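Local coordinates for sister chromatid cohesion protein (Chaetomium thermophilum, PDB 5T8V), which probably acts as the cohesin loader Scc2 and binds chromatin, this chain being its C-terminal HEAT-repeat part, at residues Ser358-Asp363 with Arg564-Leu569; Asp365-Pro370 with Glu571-Arg576; Ser542-Cys547 with Gln560-Leu565. All coordinates share one frame; numbering follows the deposited sequence.

How the contacts relate
Three helices account for everything here: 357-391, then, well over a hundred residues later, 527-550 and 556-574, which follow each other closely. Contacts 1 and 2 lie about 10 Å apart between centres and are successive levels of one interface between helices 357-391 and 556-574. Contact 3 joins 527-550 to 556-574; its centre is about 6 Å from that of contact 1, with which it shares R564 and L565, and about 13 Å from that of contact 2. I361 and L569 of contact 1 both touch I544 of contact 3. A sequence-distant helix is thus packed onto a local helix pair, with the contact centres 46 to 51 Å from the centre of this elongated chain.

Contact 1. Residues Ser358-Asp363 with Arg564-Leu569; sequences STAIRD and RLAYRL
A360 and A566 bring the two helices together: their CB atoms are 3.6 Å apart, and each CA-CB bond points at the other helix. The segment axes approach to 8.1 Å and run in roughly the same direction, at 35° to each other. A566 CB meets apolar carbons and also the partner's backbone. This methyl sits over the turn at A360-I361, 3.5 Å from A360 O and 3.8 Å from I361 N. The CA-CB bond of I361 points away, but chi1 (-68°) and chi2 (-74°) together bring CD1 round to 4.0 Å from A566 CB. The same side chain also touches I544 and Y548, so it packs at once on helices 556-574 and 527-550. Y567 adds little, since its ring leads away to helix 350-355.

Polar groups work around this patch. R362 makes a salt bridge to D549 of helix 527-550; R568 pairs with E350 and has a cation-pi contact with W506. The chemistry implies a join held across these segments by shape and hydrophobic burial: two alanines let the backbones come close, and the charged side chains connect to other parts of the fold.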
loop_
_atom_site.group_PDB
_atom_site.type_symbol
_atom_site.label_atom_id
_atom_site.label_comp_id
_atom_site.label_asym_id
_atom_site.label_seq_id
_atom_site.Cartn_x
_atom_site.Cartn_y
_atom_site.Cartn_z
ATOM N N SER A 358 -20.881 45.498 16.110
ATOM C CA SER A 358 -21.843 44.504 15.644
ATOM C C SER A 358 -22.511 44.959 14.351
ATOM O O SER A 358 -22.630 44.189 13.389
ATOM C CB SER A 358 -22.887 44.244 16.731
ATOM O OG SER A 358 -23.873 43.332 16.285
ATOM N N THR A 359 -22.945 46.220 14.307
ATOM C CA THR A 359 -23.626 46.728 13.122
ATOM C C THR A 359 -22.674 46.816 11.937
ATOM O O THR A 359 -23.055 46.498 10.805
ATOM C CB THR A 359 -24.239 48.094 13.414
ATOM O OG1 THR A 359 -25.052 48.013 14.591
ATOM C CG2 THR A 359 -25.097 48.554 12.241
ATOM N N ALA A 360 -21.436 47.253 12.173
ATOM C CA ALA A 360 -20.444 47.270 11.103
ATOM C C ALA A 360 -20.262 45.876 10.516
ATOM O O ALA A 360 -20.245 45.695 9.292
ATOM C CB ALA A 360 -19.118 47.815 11.635
ATOM N N ILE A 361 -20.136 44.873 11.385
ATOM C CA ILE A 361 -19.994 43.495 10.926
ATOM C C ILE A 361 -21.204 43.080 10.105
ATOM O O ILE A 361 -21.070 42.411 9.076
ATOM C CB ILE A 361 -19.779 42.558 12.129
ATOM C CG1 ILE A 361 -18.415 42.830 12.775
ATOM C CG2 ILE A 361 -19.917 41.085 11.712
ATOM C CD1 ILE A 361 -17.219 42.318 11.983
ATOM N N ARG A 362 -22.405 43.459 10.546
ATOM C CA ARG A 362 -23.601 43.011 9.840
ATOM C C ARG A 362 -23.712 43.671 8.469
ATOM O O ARG A 362 -24.062 43.011 7.480
ATOM C CB ARG A 362 -24.841 43.293 10.695
ATOM C CG ARG A 362 -26.018 42.345 10.463
ATOM C CD ARG A 362 -25.598 40.880 10.532
ATOM N NE ARG A 362 -24.711 40.614 11.664
ATOM C CZ ARG A 362 -23.786 39.656 11.695
ATOM N NH1 ARG A 362 -23.595 38.862 10.649
ATOM N NH2 ARG A 362 -23.037 39.497 12.778
ATOM N N ASP A 363 -23.409 44.968 8.389
ATOM C CA ASP A 363 -23.320 45.638 7.096
ATOM C C ASP A 363 -22.346 44.913 6.177
ATOM O O ASP A 363 -22.687 44.549 5.042
ATOM C CB ASP A 363 -22.880 47.088 7.294
ATOM C CG ASP A 363 -23.948 47.941 7.947
ATOM O OD1 ASP A 363 -24.997 47.392 8.346
ATOM O OD2 ASP A 363 -23.732 49.166 8.067
ATOM N N ARG A 564 -13.691 48.328 13.068
ATOM C CA ARG A 564 -12.911 49.158 12.155
ATOM C C ARG A 564 -12.618 48.406 10.864
ATOM O O ARG A 564 -12.799 48.942 9.763
ATOM C CB ARG A 564 -11.612 49.600 12.824
ATOM C CG ARG A 564 -11.813 50.386 14.108
ATOM C CD ARG A 564 -10.500 50.571 14.850
ATOM N NE ARG A 564 -10.712 50.867 16.264
ATOM C CZ ARG A 564 -9.766 50.797 17.193
ATOM N NH1 ARG A 564 -8.531 50.435 16.868
ATOM N NH2 ARG A 564 -10.055 51.083 18.455
ATOM N N LEU A 565 -12.166 47.155 10.979
ATOM C CA LEU A 565 -11.939 46.340 9.790
ATOM C C LEU A 565 -13.218 46.191 8.977
ATOM O O LEU A 565 -13.178 46.163 7.741
ATOM C CB LEU A 565 -11.400 44.966 10.187
ATOM C CG LEU A 565 -9.954 44.915 10.676
ATOM C CD1 LEU A 565 -9.663 43.577 11.341
ATOM C CD2 LEU A 565 -8.992 45.156 9.524
ATOM N N ALA A 566 -14.365 46.093 9.650
ATOM C CA ALA A 566 -15.630 45.961 8.939
ATOM C C ALA A 566 -15.908 47.198 8.094
ATOM O O ALA A 566 -16.187 47.098 6.891
ATOM C CB ALA A 566 -16.764 45.714 9.933
ATOM N N TYR A 567 -15.829 48.382 8.707
ATOM C CA TYR A 567 -16.022 49.616 7.952
ATOM C C TYR A 567 -15.037 49.704 6.792
ATOM O O TYR A 567 -15.431 49.908 5.636
ATOM C CB TYR A 567 -15.872 50.824 8.878
ATOM C CG TYR A 567 -15.865 52.151 8.150
ATOM C CD1 TYR A 567 -17.053 52.787 7.813
ATOM C CD2 TYR A 567 -14.670 52.766 7.796
ATOM C CE1 TYR A 567 -17.051 54.000 7.146
ATOM C CE2 TYR A 567 -14.658 53.976 7.127
ATOM C CZ TYR A 567 -15.851 54.589 6.804
ATOM O OH TYR A 567 -15.844 55.797 6.139
ATOM N N ARG A 568 -13.744 49.546 7.087
ATOM C CA ARG A 568 -12.718 49.653 6.056
ATOM C C ARG A 568 -13.016 48.733 4.882
ATOM O O ARG A 568 -13.071 49.176 3.730
ATOM C CB ARG A 568 -11.346 49.333 6.651
ATOM C CG ARG A 568 -10.880 50.341 7.683
ATOM C CD ARG A 568 -9.669 49.841 8.447
ATOM N NE ARG A 568 -9.330 50.727 9.559
ATOM C CZ ARG A 568 -8.429 50.449 10.495
ATOM N NH1 ARG A 568 -7.764 49.302 10.469
ATOM N NH2 ARG A 568 -8.195 51.323 11.464
ATOM N N LEU A 569 -13.212 47.441 5.155
ATOM C CA LEU A 569 -13.441 46.488 4.073
ATOM C C LEU A 569 -14.724 46.790 3.314
ATOM O O LEU A 569 -14.798 46.541 2.105
ATOM C CB LEU A 569 -13.470 45.062 4.620
ATOM C CG LEU A 569 -12.127 44.326 4.579
ATOM C CD1 LEU A 569 -11.699 44.048 3.144
ATOM C CD2 LEU A 569 -11.049 45.105 5.324
#

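Contact 2. Residues Asp365-Pro370 with Glu571-Arg576; sequences DTISTP and EMILDR
S368 and I573 make the nearest CA pair at 7.7 Å, where the helix running through 365-370 faces the last turn of helix 556-574. Larger side chains bridge this wider gap. I367 is stretched out, with CG1 anti to the backbone N (chi1 -170°) and CD1 anti in its turn, and it reaches straight over to the other helix. Its CD1 meets I573 CG2 at 3.9 Å, the two isoleucines passing each other in opposite directions. The same CD1 also lies against the CG and CD2 end of L574, which comes in at an angle from the outer, more exposed side. One level along, I573 CD1 rests on S368 CB at 4.0 Å. The serine meets it through CB, while OG is hydrogen-bonded to L364 O one turn back. I573 continues on to L364, L371 and I537, the last on helix 527-550.

Within 365-370, D365 O is gripped from opposite faces by T369 N (3.0 Å) and T369 OG1 (2.8 Å), just before P370, whose N has no hydrogen to give and where the helix kinks. Everything that meets across the segments is carbon, so the contact is apolar; I367 and I573 carry most of the burial, with L574 at the solvent-exposed margin.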
loop_
_atom_site.group_PDB
_atom_site.type_symbol
_atom_site.label_atom_id
_atom_site.label_comp_id
_atom_site.label_asym_id
_atom_site.label_seq_id
_atom_site.Cartn_x
_atom_site.Cartn_y
_atom_site.Cartn_z
ATOM N N ASP A 365 -21.376 41.943 6.261
ATOM C CA ASP A 365 -21.926 40.646 5.887
ATOM C C ASP A 365 -22.898 40.789 4.723
ATOM O O ASP A 365 -22.818 40.046 3.735
ATOM C CB ASP A 365 -22.608 40.003 7.095
ATOM C CG ASP A 365 -23.182 38.636 6.783
ATOM O OD1 ASP A 365 -22.389 37.694 6.576
ATOM O OD2 ASP A 365 -24.422 38.500 6.754
ATOM N N THR A 366 -23.811 41.763 4.809
ATOM C CA THR A 366 -24.805 41.928 3.752
ATOM C C THR A 366 -24.152 42.301 2.426
ATOM O O THR A 366 -24.614 41.875 1.362
ATOM C CB THR A 366 -25.841 42.983 4.141
ATOM O OG1 THR A 366 -25.195 44.249 4.325
ATOM C CG2 THR A 366 -26.570 42.585 5.420
ATOM N N ILE A 367 -23.082 43.100 2.459
ATOM C CA ILE A 367 -22.475 43.500 1.192
ATOM C C ILE A 367 -21.584 42.398 0.622
ATOM O O ILE A 367 -21.499 42.239 -0.601
ATOM C CB ILE A 367 -21.685 44.812 1.343
ATOM C CG1 ILE A 367 -21.264 45.325 -0.037
ATOM C CG2 ILE A 367 -20.460 44.605 2.222
ATOM C CD1 ILE A 367 -20.585 46.679 -0.022
ATOM N N SER A 368 -20.915 41.623 1.475
ATOM C CA SER A 368 -19.879 40.708 1.010
ATOM C C SER A 368 -20.406 39.311 0.705
ATOM O O SER A 368 -19.914 38.665 -0.227
ATOM C CB SER A 368 -18.750 40.612 2.043
ATOM O OG SER A 368 -19.174 39.944 3.217
ATOM N N THR A 369 -21.384 38.812 1.462
ATOM C CA THR A 369 -21.822 37.436 1.238
ATOM C C THR A 369 -22.362 37.201 -0.169
ATOM O O THR A 369 -22.114 36.111 -0.716
ATOM C CB THR A 369 -22.861 37.026 2.291
ATOM O OG1 THR A 369 -23.963 37.938 2.271
ATOM C CG2 THR A 369 -22.233 37.000 3.682
ATOM N N PRO A 370 -23.072 38.135 -0.812
ATOM C CA PRO A 370 -23.534 37.861 -2.183
ATOM C C PRO A 370 -22.400 37.705 -3.183
ATOM O O PRO A 370 -22.522 36.917 -4.132
ATOM C CB PRO A 370 -24.407 39.081 -2.512
ATOM C CG PRO A 370 -24.698 39.730 -1.201
ATOM C CD PRO A 370 -23.511 39.462 -0.351
ATOM N N GLU A 571 -15.943 49.887 2.734
ATOM C CA GLU A 571 -15.531 50.952 1.824
ATOM C C GLU A 571 -14.669 50.414 0.690
ATOM O O GLU A 571 -14.742 50.913 -0.439
ATOM C CB GLU A 571 -14.769 52.034 2.590
ATOM C CG GLU A 571 -15.576 52.738 3.674
ATOM C CD GLU A 571 -16.604 53.706 3.114
ATOM O OE1 GLU A 571 -17.103 53.473 1.993
ATOM O OE2 GLU A 571 -16.909 54.708 3.796
ATOM N N MET A 572 -13.850 49.400 0.968
ATOM C CA MET A 572 -12.983 48.835 -0.060
ATOM C C MET A 572 -13.788 48.082 -1.110
ATOM O O MET A 572 -13.507 48.187 -2.309
ATOM C CB MET A 572 -11.952 47.911 0.583
ATOM C CG MET A 572 -10.552 48.484 0.635
ATOM S SD MET A 572 -9.483 47.530 1.727
ATOM C CE MET A 572 -10.055 48.114 3.307
ATOM N N ILE A 573 -14.785 47.310 -0.680
ATOM C CA ILE A 573 -15.613 46.580 -1.632
ATOM C C ILE A 573 -16.415 47.551 -2.485
ATOM O O ILE A 573 -16.586 47.342 -3.691
ATOM C CB ILE A 573 -16.523 45.583 -0.891
ATOM C CG1 ILE A 573 -15.674 44.479 -0.256
ATOM C CG2 ILE A 573 -17.560 44.977 -1.844
ATOM C CD1 ILE A 573 -16.446 43.536 0.645
ATOM N N LEU A 574 -16.918 48.631 -1.879
ATOM C CA LEU A 574 -17.695 49.593 -2.655
ATOM C C LEU A 574 -16.821 50.370 -3.632
ATOM O O LEU A 574 -17.306 50.806 -4.680
ATOM C CB LEU A 574 -18.432 50.551 -1.720
ATOM C CG LEU A 574 -19.555 49.929 -0.885
ATOM C CD1 LEU A 574 -20.072 50.929 0.134
ATOM C CD2 LEU A 574 -20.693 49.441 -1.771
ATOM N N ASP A 575 -15.540 50.545 -3.314
ATOM C CA ASP A 575 -14.633 51.313 -4.164
ATOM C C ASP A 575 -13.243 50.713 -4.015
ATOM O O ASP A 575 -12.629 50.831 -2.951
ATOM C CB ASP A 575 -14.643 52.789 -3.777
ATOM C CG ASP A 575 -13.545 53.580 -4.458
ATOM O OD1 ASP A 575 -13.140 53.200 -5.578
ATOM O OD2 ASP A 575 -13.088 54.585 -3.871
ATOM N N ARG A 576 -12.746 50.075 -5.078
ATOM C CA ARG A 576 -11.489 49.340 -4.975
ATOM C C ARG A 576 -10.301 50.269 -4.752
ATOM O O ARG A 576 -9.338 49.887 -4.079
ATOM C CB ARG A 576 -11.274 48.489 -6.226
ATOM C CG ARG A 576 -11.163 49.282 -7.518
ATOM C CD ARG A 576 -11.074 48.357 -8.725
ATOM N NE ARG A 576 -10.750 49.082 -9.952
ATOM C CZ ARG A 576 -11.640 49.691 -10.729
ATOM N NH1 ARG A 576 -11.239 50.323 -11.825
ATOM N NH2 ARG A 576 -12.930 49.679 -10.416
#

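Contact 3. Residues Ser542-Cys547 with Gln560-Leu565; sequences SKICTC and QELGRL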
loop_
_atom_site.group_PDB
_atom_site.type_symbol
_atom_site.label_atom_id
_atom_site.label_comp_id
_atom_site.label_asym_id
_atom_site.label_seq_id
_atom_site.Cartn_x
_atom_site.Cartn_y
_atom_site.Cartn_z
ATOM N N SER A 542 -15.396 38.650 4.263
ATOM C CA SER A 542 -16.133 37.495 4.759
ATOM C C SER A 542 -15.426 36.856 5.943
ATOM O O SER A 542 -16.076 36.442 6.910
ATOM C CB SER A 542 -16.321 36.475 3.645
ATOM O OG SER A 542 -17.005 35.331 4.123
ATOM N N LYS A 543 -14.097 36.761 5.890
ATOM C CA LYS A 543 -13.374 36.176 7.013
ATOM C C LYS A 543 -13.462 37.056 8.250
ATOM O O LYS A 543 -13.518 36.539 9.370
ATOM C CB LYS A 543 -11.917 35.926 6.631
ATOM C CG LYS A 543 -11.729 34.755 5.675
ATOM C CD LYS A 543 -12.060 33.422 6.336
ATOM C CE LYS A 543 -11.958 32.266 5.357
ATOM N NZ LYS A 543 -12.349 30.972 5.991
ATOM N N ILE A 544 -13.480 38.378 8.075
ATOM C CA ILE A 544 -13.751 39.264 9.204
ATOM C C ILE A 544 -15.090 38.905 9.838
ATOM O O ILE A 544 -15.192 38.706 11.056
ATOM C CB ILE A 544 -13.716 40.734 8.748
ATOM C CG1 ILE A 544 -12.289 41.132 8.370
ATOM C CG2 ILE A 544 -14.243 41.664 9.842
ATOM C CD1 ILE A 544 -12.219 42.361 7.506
ATOM N N CYS A 545 -16.137 38.804 9.015
ATOM C CA CYS A 545 -17.461 38.489 9.546
ATOM C C CYS A 545 -17.463 37.149 10.276
ATOM O O CYS A 545 -18.010 37.032 11.378
ATOM C CB CYS A 545 -18.490 38.492 8.418
ATOM S SG CYS A 545 -18.723 40.109 7.662
ATOM N N THR A 546 -16.860 36.120 9.677
ATOM C CA THR A 546 -16.830 34.811 10.322
ATOM C C THR A 546 -16.082 34.871 11.647
ATOM O O THR A 546 -16.518 34.286 12.646
ATOM C CB THR A 546 -16.189 33.780 9.393
ATOM O OG1 THR A 546 -17.038 33.569 8.260
ATOM C CG2 THR A 546 -15.973 32.445 10.111
ATOM N N CYS A 547 -14.946 35.569 11.670
ATOM C CA CYS A 547 -14.185 35.719 12.905
ATOM C C CYS A 547 -15.040 36.349 13.995
ATOM O O CYS A 547 -15.129 35.826 15.112
ATOM C CB CYS A 547 -12.933 36.557 12.638
ATOM S SG CYS A 547 -12.044 37.113 14.115
ATOM N N GLN A 560 -13.840 46.025 18.804
ATOM C CA GLN A 560 -13.726 47.356 18.216
ATOM C C GLN A 560 -12.826 47.331 16.986
ATOM O O GLN A 560 -13.188 47.857 15.925
ATOM C CB GLN A 560 -13.202 48.344 19.258
ATOM C CG GLN A 560 -14.102 48.465 20.480
ATOM C CD GLN A 560 -13.777 49.673 21.330
ATOM O OE1 GLN A 560 -12.625 50.103 21.406
ATOM N NE2 GLN A 560 -14.795 50.234 21.968
ATOM N N GLU A 561 -11.648 46.714 17.107
ATOM C CA GLU A 561 -10.780 46.551 15.945
ATOM C C GLU A 561 -11.513 45.849 14.810
ATOM O O GLU A 561 -11.403 46.252 13.645
ATOM C CB GLU A 561 -9.523 45.773 16.335
ATOM C CG GLU A 561 -8.574 45.488 15.182
ATOM C CD GLU A 561 -8.027 46.751 14.547
ATOM O OE1 GLU A 561 -8.153 47.830 15.164
ATOM O OE2 GLU A 561 -7.472 46.666 13.431
ATOM N N LEU A 562 -12.271 44.796 15.129
ATOM C CA LEU A 562 -13.030 44.098 14.098
ATOM C C LEU A 562 -14.074 45.004 13.461
ATOM O O LEU A 562 -14.371 44.865 12.270
ATOM C CB LEU A 562 -13.691 42.851 14.686
ATOM C CG LEU A 562 -12.748 41.677 14.958
ATOM C CD1 LEU A 562 -13.431 40.633 15.821
ATOM C CD2 LEU A 562 -12.274 41.059 13.650
ATOM N N GLY A 563 -14.642 45.935 14.231
ATOM C CA GLY A 563 -15.567 46.894 13.650
ATOM C C GLY A 563 -14.879 47.848 12.694
ATOM O O GLY A 563 -15.407 48.156 11.619
ATOM N N ARG A 564 -13.691 48.328 13.068
ATOM C CA ARG A 564 -12.911 49.158 12.155
ATOM C C ARG A 564 -12.618 48.406 10.864
ATOM O O ARG A 564 -12.799 48.942 9.763
ATOM C CB ARG A 564 -11.612 49.600 12.824
ATOM C CG ARG A 564 -11.813 50.386 14.108
ATOM C CD ARG A 564 -10.500 50.571 14.850
ATOM N NE ARG A 564 -10.712 50.867 16.264
ATOM C CZ ARG A 564 -9.766 50.797 17.193
ATOM N NH1 ARG A 564 -8.531 50.435 16.868
ATOM N NH2 ARG A 564 -10.055 51.083 18.455
ATOM N N LEU A 565 -12.166 47.155 10.979
ATOM C CA LEU A 565 -11.939 46.340 9.790
ATOM C C LEU A 565 -13.218 46.191 8.977
ATOM O O LEU A 565 -13.178 46.163 7.741
ATOM C CB LEU A 565 -11.400 44.966 10.187
ATOM C CG LEU A 565 -9.954 44.915 10.676
ATOM C CD1 LEU A 565 -9.663 43.577 11.341
ATOM C CD2 LEU A 565 -8.992 45.156 9.524
#
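I544 is the main bump on one helix and L562 on the other, and each goes into a hollow of its neighbour. The segments run antiparallel, 155° between their directions, with axes 10.2 Å apart at closest approach; that leaves room for branched side chains between the backbones. I544 points at the partner helix and fits the space between L562 and L565, residues one turn apart. Its two ends divide the work. CG2 faces the backbone at L562, 4.0 Å from L562 O, while CD1, carried forward by chi2 of 161°, crosses L565 aslant and lies 3.8 Å from L565 CB. L562 answers from the other side. Its CA-CB bond runs alongside the interface, but the isobutyl end swings in between I544 and C547, again one turn apart, so that CD2 comes 4.0 Å from C547 SG. The sulfur stands anti to its own backbone N (chi1 169°), which directs it at both methyls of that leucine. Between the two main bumps, I544 CG2 and L562 CD2 are 4.3 Å apart.

C547 and L565 close the ends. V504 touches I544 and W506 touches L565. Off this interface, R564 NH1 makes a salt bridge with E561 OE1 at 3.1 Å, its hydrogen-bond geometry weak. Helix 357-391 is a long-range partner of both helices: G563 O lies against its A360 CB, and C545 turns toward its L364 and D365.

Two successive antiparallel helices, joined by a short connection and packed through apolar side chains, form a helical hairpin, the kind of unit HEAT-repeat solenoids are built from, consistent with the HEAT-repeat character of this cohesin loader.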